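Local coordinates for protein putative glycoside hydrolase (Bacteroides ovatus, PDB 4ONZ) that is of unassigned function but, as a putative glycoside hydrolase, probably acts on carbohydrates and has antiparallel sheets consistent with a beta-propeller fold, at residues 283-288 against 298-303; 36-41 against 104-109; 124-129 against 190-195; 143-148 against 160-165. All coordinates share one frame; numbering follows the deposited sequence. Where two conformers were deposited one is given.

Contact 1 (283-288 against 298-303); sequences AGQLLL and DRLDKP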
loop_
_atom_site.group_PDB
_atom_site.type_symbol
_atom_site.label_atom_id
_atom_site.label_comp_id
_atom_site.label_asym_id
_atom_site.label_seq_id
_atom_site.Cartn_x
_atom_site.Cartn_y
_atom_site.Cartn_z
ATOM N N ALA A 283 -9.500 -5.614 -6.657
ATOM C CA ALA A 283 -9.409 -5.561 -5.203
ATOM C C ALA A 283 -10.461 -6.400 -4.475
ATOM O O ALA A 283 -11.637 -6.375 -4.815
ATOM C CB ALA A 283 -9.511 -4.115 -4.752
ATOM N N GLY A 284 -10.014 -7.134 -3.464
ATOM C CA GLY A 284 -10.888 -7.935 -2.623
ATOM C C GLY A 284 -10.777 -7.504 -1.182
ATOM O O GLY A 284 -10.057 -6.559 -0.859
ATOM N N GLN A 285 -11.513 -8.188 -0.316
ATOM C CA GLN A 285 -11.472 -7.919 1.121
ATOM C C GLN A 285 -11.479 -9.218 1.900
ATOM O O GLN A 285 -12.134 -10.185 1.515
ATOM C CB GLN A 285 -12.631 -7.043 1.584
ATOM C CG GLN A 285 -12.561 -5.624 1.083
ATOM C CD GLN A 285 -13.693 -4.747 1.589
ATOM O OE1 GLN A 285 -14.235 -4.952 2.683
ATOM N NE2 GLN A 285 -14.035 -3.740 0.802
ATOM N N LEU A 286 -10.737 -9.216 2.999
ATOM C CA LEU A 286 -10.614 -10.349 3.887
ATOM C C LEU A 286 -11.063 -9.864 5.264
ATOM O O LEU A 286 -10.615 -8.810 5.723
ATOM C CB LEU A 286 -9.151 -10.799 3.911
ATOM C CG LEU A 286 -8.773 -12.107 4.597
ATOM C CD1 LEU A 286 -9.496 -13.280 3.945
ATOM C CD2 LEU A 286 -7.265 -12.325 4.556
ATOM N N LEU A 287 -11.978 -10.602 5.890
ATOM C CA LEU A 287 -12.452 -10.301 7.233
ATOM C C LEU A 287 -11.790 -11.290 8.169
ATOM O O LEU A 287 -11.959 -12.507 8.019
ATOM C CB LEU A 287 -13.974 -10.450 7.346
ATOM C CG LEU A 287 -14.541 -10.096 8.733
ATOM C CD1 LEU A 287 -14.393 -8.605 9.011
ATOM C CD2 LEU A 287 -15.993 -10.515 8.874
ATOM N N LEU A 288 -11.042 -10.775 9.138
ATOM C CA LEU A 288 -10.372 -11.627 10.102
ATOM C C LEU A 288 -10.903 -11.364 11.492
ATOM O O LEU A 288 -11.455 -10.302 11.761
ATOM C CB LEU A 288 -8.862 -11.421 10.059
ATOM C CG LEU A 288 -8.313 -11.589 8.640
ATOM C CD1 LEU A 288 -8.101 -10.221 8.003
ATOM C CD2 LEU A 288 -7.010 -12.355 8.626
ATOM N N ASP A 298 -14.223 -14.374 6.777
ATOM C CA ASP A 298 -14.886 -14.299 5.482
ATOM C C ASP A 298 -13.945 -13.691 4.446
ATOM O O ASP A 298 -12.973 -13.026 4.799
ATOM C CB ASP A 298 -16.176 -13.475 5.600
ATOM C CG ASP A 298 -17.217 -13.828 4.531
ATOM O OD1 ASP A 298 -16.917 -14.582 3.570
ATOM O OD2 ASP A 298 -18.361 -13.347 4.663
ATOM N N ARG A 299 -14.267 -13.910 3.173
ATOM C CA ARG A 299 -13.445 -13.454 2.055
ATOM C C ARG A 299 -14.356 -13.265 0.843
ATOM O O ARG A 299 -15.225 -14.110 0.577
ATOM C CB ARG A 299 -12.381 -14.524 1.779
ATOM C CG ARG A 299 -11.321 -14.205 0.738
ATOM C CD ARG A 299 -10.381 -15.389 0.662
ATOM N NE ARG A 299 -9.355 -15.286 -0.365
ATOM C CZ ARG A 299 -8.446 -16.231 -0.597
ATOM N NH1 ARG A 299 -8.452 -17.355 0.112
ATOM N NH2 ARG A 299 -7.537 -16.069 -1.543
ATOM N N LEU A 300 -14.213 -12.145 0.139
ATOM C CA LEU A 300 -15.034 -11.901 -1.049
ATOM C C LEU A 300 -14.662 -12.842 -2.188
ATOM O O LEU A 300 -13.480 -13.041 -2.474
ATOM C CB LEU A 300 -14.897 -10.459 -1.532
ATOM C CG LEU A 300 -15.425 -9.412 -0.553
ATOM C CD1 LEU A 300 -15.213 -8.019 -1.100
ATOM C CD2 LEU A 300 -16.892 -9.657 -0.283
ATOM N N ASP A 301 -15.678 -13.432 -2.808
ATOM C CA ASP A 301 -15.487 -14.301 -3.961
ATOM C C ASP A 301 -15.184 -13.484 -5.204
ATOM O O ASP A 301 -14.426 -13.923 -6.058
ATOM C CB ASP A 301 -16.744 -15.134 -4.238
ATOM C CG ASP A 301 -16.910 -16.274 -3.271
ATOM O OD1 ASP A 301 -15.903 -16.715 -2.691
ATOM O OD2 ASP A 301 -18.048 -16.752 -3.117
ATOM N N LYS A 302 -15.827 -12.326 -5.302
ATOM C CA LYS A 302 -15.685 -11.411 -6.423
ATOM C C LYS A 302 -15.071 -10.123 -5.916
ATOM O O LYS A 302 -15.306 -9.737 -4.763
ATOM C CB LYS A 302 -17.064 -11.099 -7.020
ATOM C CG LYS A 302 -17.797 -12.296 -7.611
ATOM C CD LYS A 302 -17.110 -12.814 -8.858
ATOM C CE LYS A 302 -17.910 -13.926 -9.527
ATOM N NZ LYS A 302 -17.319 -14.284 -10.851
ATOM N N PRO A 303 -14.304 -9.432 -6.771
ATOM C CA PRO A 303 -13.698 -8.196 -6.300
ATOM C C PRO A 303 -14.748 -7.113 -6.036
ATOM O O PRO A 303 -15.811 -7.117 -6.656
ATOM C CB PRO A 303 -12.745 -7.807 -7.443
ATOM C CG PRO A 303 -13.274 -8.477 -8.660
ATOM C CD PRO A 303 -14.065 -9.673 -8.207
HETATM O O HOH W 1 -11.611 -11.058 -1.636
#
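L287 and D298 pair through both of their backbone polar groups: L287 N donates to D298 O at 2.8 Å, and D298 N returns to L287 O at 3.2 Å. L286 and R299 form the adjacent non-hydrogen-bonded antiparallel pair, after which L300 N bonds to Q285 O at 3.2 Å. R299 CA adds a CA-H...O contact to the same Q285 O at 3.6 Å. Beyond the L300 N bond the backbones part and a water spans them, donating to L300 O at 2.9 Å and accepting a weak bond from Q285 N. Among the apolar contacts, L286 CD1 lies 3.8 Å from R299 CG. With its CG opposite the backbone N (chi1 -174°) and its chain fully extended, R299 runs past that methyl to a salt bridge with D242 and hydrogen bonds to Q235 and Y263. The other face carries L287 CB against D298 CB at 4.1 Å, and Q285 beside L300, both pointing the same way with Q285 CB 3.9 Å from L300 CD1. The polar ends find partners elsewhere in the chain: Q285 NE2 bonds to I15 O, and D298 OD2 accepts from W13 NE1. The whole is an antiparallel beta hairpin, 281-288 with 296-299, extending the sheet from strand 258-266 as in the up-and-down meander of a propeller blade.

Contact 2 (36-41 against 104-109); sequences YCPMRK and FPAEDN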
loop_
_atom_site.group_PDB
_atom_site.type_symbol
_atom_site.label_atom_id
_atom_site.label_comp_id
_atom_site.label_asym_id
_atom_site.label_seq_id
_atom_site.Cartn_x
_atom_site.Cartn_y
_atom_site.Cartn_z
ATOM N N TYR A 36 17.682 17.329 -8.335
ATOM C CA TYR A 36 19.082 16.925 -8.405
ATOM C C TYR A 36 19.230 15.627 -7.618
ATOM O O TYR A 36 19.092 15.620 -6.397
ATOM C CB TYR A 36 20.024 18.001 -7.869
ATOM C CG TYR A 36 21.471 17.627 -8.079
ATOM C CD1 TYR A 36 22.104 17.872 -9.295
ATOM C CD2 TYR A 36 22.194 16.982 -7.077
ATOM C CE1 TYR A 36 23.424 17.502 -9.498
ATOM C CE2 TYR A 36 23.513 16.611 -7.270
ATOM C CZ TYR A 36 24.123 16.870 -8.475
ATOM O OH TYR A 36 25.431 16.490 -8.645
ATOM N N CYS A 37 19.511 14.542 -8.334
ATOM C CA CYS A 37 19.644 13.214 -7.741
ATOM C C CYS A 37 21.028 13.033 -7.144
ATOM O O CYS A 37 22.019 13.157 -7.856
ATOM C CB CYS A 37 19.389 12.114 -8.780
ATOM S SG CYS A 37 19.547 10.416 -8.138
ATOM N N PRO A 38 21.100 12.708 -5.844
ATOM C CA PRO A 38 22.404 12.513 -5.193
ATOM C C PRO A 38 23.100 11.214 -5.624
ATOM O O PRO A 38 24.313 11.087 -5.457
ATOM C CB PRO A 38 22.062 12.485 -3.695
ATOM C CG PRO A 38 20.620 12.137 -3.620
ATOM C CD PRO A 38 19.969 12.532 -4.913
HETATM N N MSE A 39 22.341 10.258 -6.158
HETATM C CA MSE A 39 22.904 8.993 -6.637
HETATM C C MSE A 39 23.491 9.224 -8.015
HETATM O O MSE A 39 24.695 9.035 -8.222
HETATM C CB MSE A 39 21.830 7.896 -6.644
HETATM C CG MSE A 39 22.378 6.599 -7.231
HETATM SE SE MSE A 39 20.982 5.224 -7.191
HETATM C CE MSE A 39 19.898 5.892 -8.682
ATOM N N ARG A 40 22.650 9.668 -8.953
ATOM C CA ARG A 40 23.068 9.914 -10.345
ATOM C C ARG A 40 23.931 11.171 -10.473
ATOM O O ARG A 40 24.570 11.368 -11.499
ATOM C CB ARG A 40 21.861 10.110 -11.271
ATOM C CG ARG A 40 20.842 8.981 -11.340
ATOM C CD ARG A 40 21.334 7.730 -12.052
ATOM N NE ARG A 40 20.229 6.768 -12.197
ATOM C CZ ARG A 40 20.354 5.477 -12.519
ATOM N NH1 ARG A 40 21.545 4.930 -12.728
ATOM N NH2 ARG A 40 19.267 4.714 -12.607
ATOM N N LYS A 41 23.873 12.044 -9.470
ATOM C CA LYS A 41 24.662 13.270 -9.437
ATOM C C LYS A 41 24.393 14.104 -10.682
ATOM O O LYS A 41 25.316 14.538 -11.369
ATOM C CB LYS A 41 26.152 12.922 -9.258
ATOM C CG LYS A 41 26.402 12.218 -7.930
ATOM C CD LYS A 41 27.701 11.431 -7.893
ATOM C CE LYS A 41 27.900 10.753 -6.537
ATOM N NZ LYS A 41 26.804 9.806 -6.181
ATOM N N PHE A 104 13.929 8.702 -1.620
ATOM C CA PHE A 104 14.692 8.332 -2.797
ATOM C C PHE A 104 16.047 7.767 -2.418
ATOM O O PHE A 104 16.498 7.959 -1.287
ATOM C CB PHE A 104 14.868 9.588 -3.660
ATOM C CG PHE A 104 15.312 10.809 -2.882
ATOM C CD1 PHE A 104 16.667 11.080 -2.682
ATOM C CD2 PHE A 104 14.378 11.699 -2.365
ATOM C CE1 PHE A 104 17.078 12.199 -1.967
ATOM C CE2 PHE A 104 14.783 12.827 -1.651
ATOM C CZ PHE A 104 16.134 13.077 -1.452
ATOM N N PRO A 105 16.703 7.058 -3.355
ATOM C CA PRO A 105 18.049 6.604 -3.024
ATOM C C PRO A 105 18.940 7.831 -2.824
ATOM O O PRO A 105 18.857 8.778 -3.602
ATOM C CB PRO A 105 18.482 5.762 -4.231
ATOM C CG PRO A 105 17.400 5.843 -5.233
ATOM C CD PRO A 105 16.209 6.530 -4.637
ATOM N N ALA A 106 19.740 7.820 -1.761
ATOM C CA ALA A 106 20.564 8.967 -1.401
ATOM C C ALA A 106 21.933 8.562 -0.864
ATOM O O ALA A 106 22.278 7.382 -0.836
ATOM C CB ALA A 106 19.815 9.813 -0.371
ATOM N N GLU A 107 22.729 9.564 -0.486
ATOM C CA GLU A 107 24.051 9.333 0.075
ATOM C C GLU A 107 23.877 9.051 1.559
ATOM O O GLU A 107 24.101 9.912 2.406
ATOM C CB GLU A 107 24.971 10.528 -0.196
ATOM C CG GLU A 107 25.337 10.613 -1.673
ATOM C CD GLU A 107 26.339 11.706 -2.002
ATOM O OE1 GLU A 107 26.275 12.796 -1.394
ATOM O OE2 GLU A 107 27.188 11.479 -2.892
ATOM N N ASP A 108 23.457 7.826 1.849
ATOM C CA ASP A 108 23.159 7.399 3.206
ATOM C C ASP A 108 23.688 5.984 3.421
ATOM O O ASP A 108 24.402 5.453 2.565
ATOM C CB ASP A 108 21.638 7.492 3.442
ATOM C CG ASP A 108 20.827 6.625 2.480
ATOM O OD1 ASP A 108 21.354 5.594 1.992
ATOM O OD2 ASP A 108 19.637 6.967 2.236
ATOM N N ASN A 109 23.312 5.361 4.535
ATOM C CA ASN A 109 23.792 4.012 4.865
ATOM C C ASN A 109 22.869 2.882 4.425
ATOM O O ASN A 109 22.909 1.799 4.996
ATOM C CB ASN A 109 24.059 3.928 6.376
ATOM C CG ASN A 109 25.153 4.885 6.821
ATOM O OD1 ASN A 109 25.997 5.299 6.022
ATOM N ND2 ASN A 109 25.152 5.234 8.105
#
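The P38 ring packs against residues 104-107. CB faces the start of the E107 side chain, with P38 CB 4.3 Å from E107 CG. The tip, CG, touches most: P38 CG is 3.8 Å from P105 O, and it also packs on CA and CB of A106. From the same atom the F104 ring is reached obliquely, P38 CG to F104 CE1 being 3.9 Å. Closing the ring, P38 CD lies 4.1 Å from F104 CE1. F104 holds its ring here with CG in the crowded position between backbone N and carbonyl carbon (chi1 47°), and F35 meets that ring edge-to-face. Residues 36-41 run from strand 34-37 through the turn that leads to strand 42-45, a small antiparallel hairpin, while 104-109 belongs to the loop that leads from the four-stranded sheet 50-97 to helix 111-114 and on to the sheet beginning at 118; the contact thus lays a hairpin turn on the link between two sheets. One residue along, the selenomethionine M39 crosses P105, M39 SE lying 3.9 Å from P105 CB, with W115 and T81 touching both side chains. K41 curls back at its last torsion (chi4 59°), so that its ammonium holds two carbonyls of its own turn: K41 NZ bonds to P38 O at 2.9 Å, in the carbonyl plane, and to M39 O at 3.0 Å, tilted out of the plane of that second carbonyl. E107, the centre of an inverse gamma turn, stretches its chain past P38 O toward this ammonium, giving a long salt bridge of 3.7 Å between E107 OE2 and K41 NZ.

Contact 3 (124-129 against 190-195); sequences VAMTED and QLVIDK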
loop_
_atom_site.group_PDB
_atom_site.type_symbol
_atom_site.label_atom_id
_atom_site.label_comp_id
_atom_site.label_asym_id
_atom_site.label_seq_id
_atom_site.Cartn_x
_atom_site.Cartn_y
_atom_site.Cartn_z
ATOM N N VAL A 124 1.353 3.819 4.344
ATOM C CA VAL A 124 1.600 4.653 5.512
ATOM C C VAL A 124 0.487 4.620 6.555
ATOM O O VAL A 124 -0.695 4.647 6.230
ATOM C CB VAL A 124 1.845 6.114 5.075
ATOM C CG1 VAL A 124 1.951 7.049 6.286
ATOM C CG2 VAL A 124 3.100 6.193 4.224
ATOM N N ALA A 125 0.896 4.546 7.814
ATOM C CA ALA A 125 -0.002 4.612 8.943
ATOM C C ALA A 125 0.647 5.515 10.006
ATOM O O ALA A 125 1.868 5.746 9.986
ATOM C CB ALA A 125 -0.283 3.233 9.491
HETATM N N MSE A 126 -0.170 6.019 10.923
HETATM C CA MSE A 126 0.286 6.964 11.946
HETATM C C MSE A 126 -0.025 6.516 13.357
HETATM O O MSE A 126 -1.140 6.085 13.635
HETATM C CB MSE A 126 -0.464 8.263 11.629
HETATM C CG MSE A 126 0.064 9.456 12.426
HETATM SE SE MSE A 126 -1.324 10.851 12.610
HETATM C CE MSE A 126 -2.610 9.965 13.799
ATOM N N THR A 127 0.949 6.618 14.263
ATOM C CA THR A 127 0.709 6.290 15.670
ATOM C C THR A 127 -0.134 7.388 16.317
ATOM O O THR A 127 -0.190 8.514 15.821
ATOM C CB THR A 127 2.006 6.200 16.513
ATOM O OG1 THR A 127 2.674 7.476 16.543
ATOM C CG2 THR A 127 2.951 5.132 15.973
ATOM N N GLU A 128 -0.757 7.071 17.445
ATOM C CA GLU A 128 -1.531 8.071 18.176
ATOM C C GLU A 128 -0.686 9.295 18.568
ATOM O O GLU A 128 -1.225 10.384 18.659
ATOM C CB GLU A 128 -2.175 7.479 19.431
ATOM C CG GLU A 128 -3.289 6.478 19.167
ATOM C CD GLU A 128 -4.023 6.088 20.439
ATOM O OE1 GLU A 128 -4.205 6.966 21.302
ATOM O OE2 GLU A 128 -4.435 4.917 20.579
ATOM N N ASP A 129 0.624 9.115 18.766
ATOM C CA ASP A 129 1.506 10.220 19.151
ATOM C C ASP A 129 2.078 10.996 17.954
ATOM O O ASP A 129 2.962 11.829 18.117
ATOM C CB ASP A 129 2.622 9.721 20.082
ATOM C CG ASP A 129 2.123 9.429 21.494
ATOM O OD1 ASP A 129 1.113 10.036 21.915
ATOM O OD2 ASP A 129 2.753 8.612 22.198
ATOM N N GLN A 190 -9.647 10.076 13.306
ATOM C CA GLN A 190 -8.404 9.691 12.634
ATOM C C GLN A 190 -8.149 8.199 12.675
ATOM O O GLN A 190 -8.498 7.524 13.651
ATOM C CB GLN A 190 -7.207 10.377 13.311
ATOM C CG GLN A 190 -6.967 11.811 12.881
ATOM C CD GLN A 190 -5.706 12.387 13.499
ATOM O OE1 GLN A 190 -5.487 12.274 14.707
ATOM N NE2 GLN A 190 -4.877 13.027 12.675
ATOM N N LEU A 191 -7.517 7.692 11.619
ATOM C CA LEU A 191 -7.092 6.303 11.586
ATOM C C LEU A 191 -5.740 6.256 12.276
ATOM O O LEU A 191 -4.822 6.974 11.900
ATOM C CB LEU A 191 -6.967 5.767 10.158
ATOM C CG LEU A 191 -8.246 5.668 9.312
ATOM C CD1 LEU A 191 -7.938 5.054 7.956
ATOM C CD2 LEU A 191 -9.324 4.867 10.023
ATOM N N VAL A 192 -5.623 5.407 13.287
ATOM C CA VAL A 192 -4.370 5.275 14.027
ATOM C C VAL A 192 -3.944 3.823 14.116
ATOM O O VAL A 192 -4.783 2.928 14.086
ATOM C CB VAL A 192 -4.513 5.830 15.457
ATOM C CG1 VAL A 192 -4.977 7.277 15.406
ATOM C CG2 VAL A 192 -5.464 4.982 16.299
ATOM N N ILE A 193 -2.640 3.604 14.234
ATOM C CA ILE A 193 -2.070 2.274 14.400
ATOM C C ILE A 193 -2.630 1.652 15.674
ATOM O O ILE A 193 -2.794 2.343 16.690
ATOM C CB ILE A 193 -0.522 2.354 14.419
ATOM C CG1 ILE A 193 -0.033 2.642 13.000
ATOM C CG2 ILE A 193 0.099 1.067 14.961
ATOM C CD1 ILE A 193 1.433 2.993 12.878
ATOM N N ASP A 194 -2.967 0.366 15.622
ATOM C CA ASP A 194 -3.522 -0.320 16.795
ATOM C C ASP A 194 -2.827 -1.651 17.044
ATOM O O ASP A 194 -2.522 -2.377 16.106
ATOM C CB ASP A 194 -5.020 -0.538 16.646
ATOM C CG ASP A 194 -5.671 -1.037 17.940
ATOM O OD1 ASP A 194 -5.267 -0.589 19.034
ATOM O OD2 ASP A 194 -6.586 -1.880 17.858
ATOM N N LYS A 195 -2.590 -1.966 18.316
ATOM C CA LYS A 195 -1.872 -3.182 18.696
ATOM C C LYS A 195 -2.721 -4.448 18.776
ATOM O O LYS A 195 -3.949 -4.398 18.757
ATOM C CB LYS A 195 -1.163 -2.972 20.040
ATOM C CG LYS A 195 -0.031 -1.955 19.991
ATOM C CD LYS A 195 0.739 -1.929 21.305
ATOM C CE LYS A 195 2.027 -1.133 21.173
ATOM N NZ LYS A 195 2.940 -1.365 22.327
HETATM O O HOH W 2 -2.992 5.447 10.489
HETATM O O HOH W 3 -0.948 4.341 17.734
HETATM O O HOH W 4 -4.286 2.529 19.074
#
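I193 turns CG1 away from its own carbonyl carbon (chi1 -73°) and continues almost straight (chi2 170°), which lays CG1 3.6 Å from A125 CB and CD1 3.8 Å from M126 C, across the M126-T127 peptide. The selenomethionine M126 starts with CG opposite its backbone N but bends at its last torsion (chi3 69°), bringing the methyl back over strand 190-193: M126 CE lies 3.9 Å from V192 CG1 and 3.8 Å from Q190 OE1. Between these two groups the backbones meet once. I193 N donates to M126 O at 3.0 Å, and V192 CA adds a CA-H...O contact to the same oxygen at 3.4 Å. The strands run at about a right angle, so no continuous pairing develops, and waters fill in on either side of the direct bond: one links M126 N to L191 O, another E128 N to I193 O. At the outer end E128 CG packs on V192 CG2 at 3.9 Å. T127 OG1 accepts a hydrogen bond from L131 N, within the turn that follows. Strand 118-126 is the edge of a four-stranded sheet, paired with 132-139, whereas 190-193 pairs with 180-187 in the next sheet; I182 and T184 of 180-187 touch I193 and A125, so the contact sits where the two sheets abut.

Contact 4 (143-148 against 160-165); sequences KARLAV and HGLAFD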
loop_
_atom_site.group_PDB
_atom_site.type_symbol
_atom_site.label_atom_id
_atom_site.label_comp_id
_atom_site.label_asym_id
_atom_site.label_seq_id
_atom_site.Cartn_x
_atom_site.Cartn_y
_atom_site.Cartn_z
ATOM N N LYS A 143 17.182 -8.084 -5.067
ATOM C CA LYS A 143 16.016 -8.483 -4.275
ATOM C C LYS A 143 15.149 -7.263 -3.951
ATOM O O LYS A 143 15.663 -6.179 -3.675
ATOM C CB LYS A 143 16.449 -9.154 -2.964
ATOM C CG LYS A 143 17.049 -10.550 -3.097
ATOM C CD LYS A 143 15.993 -11.593 -3.435
ATOM C CE LYS A 143 16.574 -12.996 -3.551
ATOM N NZ LYS A 143 17.006 -13.582 -2.251
ATOM N N ALA A 144 13.835 -7.448 -4.002
ATOM C CA ALA A 144 12.875 -6.422 -3.624
ATOM C C ALA A 144 12.603 -6.807 -2.163
ATOM O O ALA A 144 12.254 -7.970 -1.880
ATOM C CB ALA A 144 11.625 -6.520 -4.462
ATOM N N ARG A 145 12.806 -5.867 -1.237
ATOM C CA ARG A 145 12.697 -6.170 0.196
ATOM C C ARG A 145 11.948 -5.094 0.981
ATOM O O ARG A 145 12.150 -3.910 0.771
ATOM C CB ARG A 145 14.104 -6.383 0.799
ATOM C CG ARG A 145 14.906 -7.521 0.158
ATOM C CD ARG A 145 16.303 -7.674 0.752
ATOM N NE ARG A 145 17.189 -6.604 0.302
ATOM C CZ ARG A 145 18.458 -6.467 0.668
ATOM N NH1 ARG A 145 19.018 -7.320 1.518
ATOM N NH2 ARG A 145 19.169 -5.454 0.179
ATOM N N LEU A 146 11.070 -5.540 1.873
ATOM C CA LEU A 146 10.268 -4.640 2.679
ATOM C C LEU A 146 11.166 -3.804 3.604
ATOM O O LEU A 146 12.000 -4.353 4.342
ATOM C CB LEU A 146 9.240 -5.446 3.464
ATOM C CG LEU A 146 8.114 -4.692 4.157
ATOM C CD1 LEU A 146 7.296 -3.859 3.176
ATOM C CD2 LEU A 146 7.223 -5.698 4.867
ATOM N N ALA A 147 10.982 -2.487 3.533
ATOM C CA ALA A 147 11.759 -1.536 4.304
ATOM C C ALA A 147 10.853 -0.579 5.046
ATOM O O ALA A 147 9.660 -0.425 4.720
ATOM C CB ALA A 147 12.711 -0.782 3.390
ATOM N N VAL A 148 11.436 0.083 6.045
ATOM C CA VAL A 148 10.708 1.001 6.897
ATOM C C VAL A 148 11.352 2.379 6.920
ATOM O O VAL A 148 12.570 2.482 7.067
ATOM C CB VAL A 148 10.703 0.503 8.364
ATOM C CG1 VAL A 148 9.923 1.464 9.258
ATOM C CG2 VAL A 148 10.134 -0.905 8.465
ATOM N N HIS A 160 15.039 3.380 8.122
ATOM C CA HIS A 160 15.476 2.569 9.256
ATOM C C HIS A 160 15.958 1.181 8.836
ATOM O O HIS A 160 16.312 0.368 9.680
ATOM C CB HIS A 160 14.372 2.468 10.295
ATOM C CG HIS A 160 14.077 3.766 10.962
ATOM N ND1 HIS A 160 14.819 4.243 12.022
ATOM C CD2 HIS A 160 13.125 4.695 10.720
ATOM C CE1 HIS A 160 14.345 5.416 12.393
ATOM N NE2 HIS A 160 13.315 5.710 11.622
ATOM N N GLY A 161 16.005 0.935 7.532
ATOM C CA GLY A 161 16.502 -0.326 7.000
ATOM C C GLY A 161 15.394 -1.315 6.705
ATOM O O GLY A 161 14.235 -0.945 6.595
ATOM N N LEU A 162 15.755 -2.584 6.579
ATOM C CA LEU A 162 14.768 -3.612 6.227
ATOM C C LEU A 162 13.902 -4.017 7.406
ATOM O O LEU A 162 14.385 -4.144 8.520
ATOM C CB LEU A 162 15.470 -4.850 5.670
ATOM C CG LEU A 162 16.351 -4.568 4.458
ATOM C CD1 LEU A 162 16.979 -5.863 3.980
ATOM C CD2 LEU A 162 15.547 -3.899 3.349
ATOM N N ALA A 163 12.616 -4.231 7.139
ATOM C CA ALA A 163 11.681 -4.668 8.168
ATOM C C ALA A 163 12.104 -5.993 8.821
ATOM O O ALA A 163 11.891 -6.191 10.015
ATOM C CB ALA A 163 10.304 -4.800 7.570
ATOM N N PHE A 164 12.716 -6.890 8.049
ATOM C CA PHE A 164 13.107 -8.202 8.569
ATOM C C PHE A 164 14.612 -8.367 8.712
ATOM O O PHE A 164 15.120 -9.482 8.639
ATOM C CB PHE A 164 12.541 -9.326 7.674
ATOM C CG PHE A 164 11.050 -9.219 7.413
ATOM C CD1 PHE A 164 10.178 -8.802 8.410
ATOM C CD2 PHE A 164 10.511 -9.605 6.191
ATOM C CE1 PHE A 164 8.813 -8.718 8.182
ATOM C CE2 PHE A 164 9.140 -9.530 5.957
ATOM C CZ PHE A 164 8.289 -9.093 6.955
ATOM N N ASP A 165 15.334 -7.268 8.915
ATOM C CA ASP A 165 16.790 -7.357 9.034
ATOM C C ASP A 165 17.234 -8.148 10.260
ATOM O O ASP A 165 18.136 -8.985 10.178
ATOM C CB ASP A 165 17.440 -5.975 9.127
ATOM C CG ASP A 165 18.974 -6.047 9.031
ATOM O OD1 ASP A 165 19.484 -6.594 8.032
ATOM O OD2 ASP A 165 19.668 -5.557 9.946
HETATM O O HOH W 5 12.611 -6.957 4.945
HETATM O O HOH W 6 14.533 1.856 5.007
#
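L146 O is gripped by two donors: A163 N at 2.9 Å and a water at 2.7 Å that also accepts from F164 N. L162 CA adds a CA-H...O contact to it. Farther along, V148 N bonds to G161 O at 3.0 Å, and H160 N to V148 O at 2.8 Å. V148 N and V148 O thus go to two successive residues, and G161 takes a positive phi (96°), a region readily open to glycine. L162 CD1 rests over one face of the R145 guanidinium, 3.5 Å from R145 NH1; the bend of the arginine at chi3 (-74°) swings the group there, and NH1 is bonded to N173 O. On the other side A163 CB packs on V148 CG2 at 4.0 Å and, in the conformer given, on L146 CG. F164 reaches back obliquely, its CZ touching L146 CD2 in that same conformer and its ring meeting W204. The type I turn from L162 to D165 ends the strand. An antiparallel beta hairpin, 144-151 with 158-162, results; its second strand is outermost in a four-stranded sheet, consistent with a propeller blade.

From the N terminus, contact 2 comes first: it closes the loop from 41 to 104, which contains the four-stranded sheet 50-97, by bringing the 34-45 hairpin onto the segment leading to the next sheet. Contact 3 then opens at 124-129 and closes at 190-195. Nested inside its loop is contact 4, a short hairpin closure within the sheet 118-162. Contact 3 joins that sheet to the mixed sheet containing 180-187, and contact 1 follows in series as a hairpin farther along the same mixed sheet. No two contacts cross or touch. Contacts 1 and 2 lie on opposite sides of the chain's centre, their own centres about 40 Å apart.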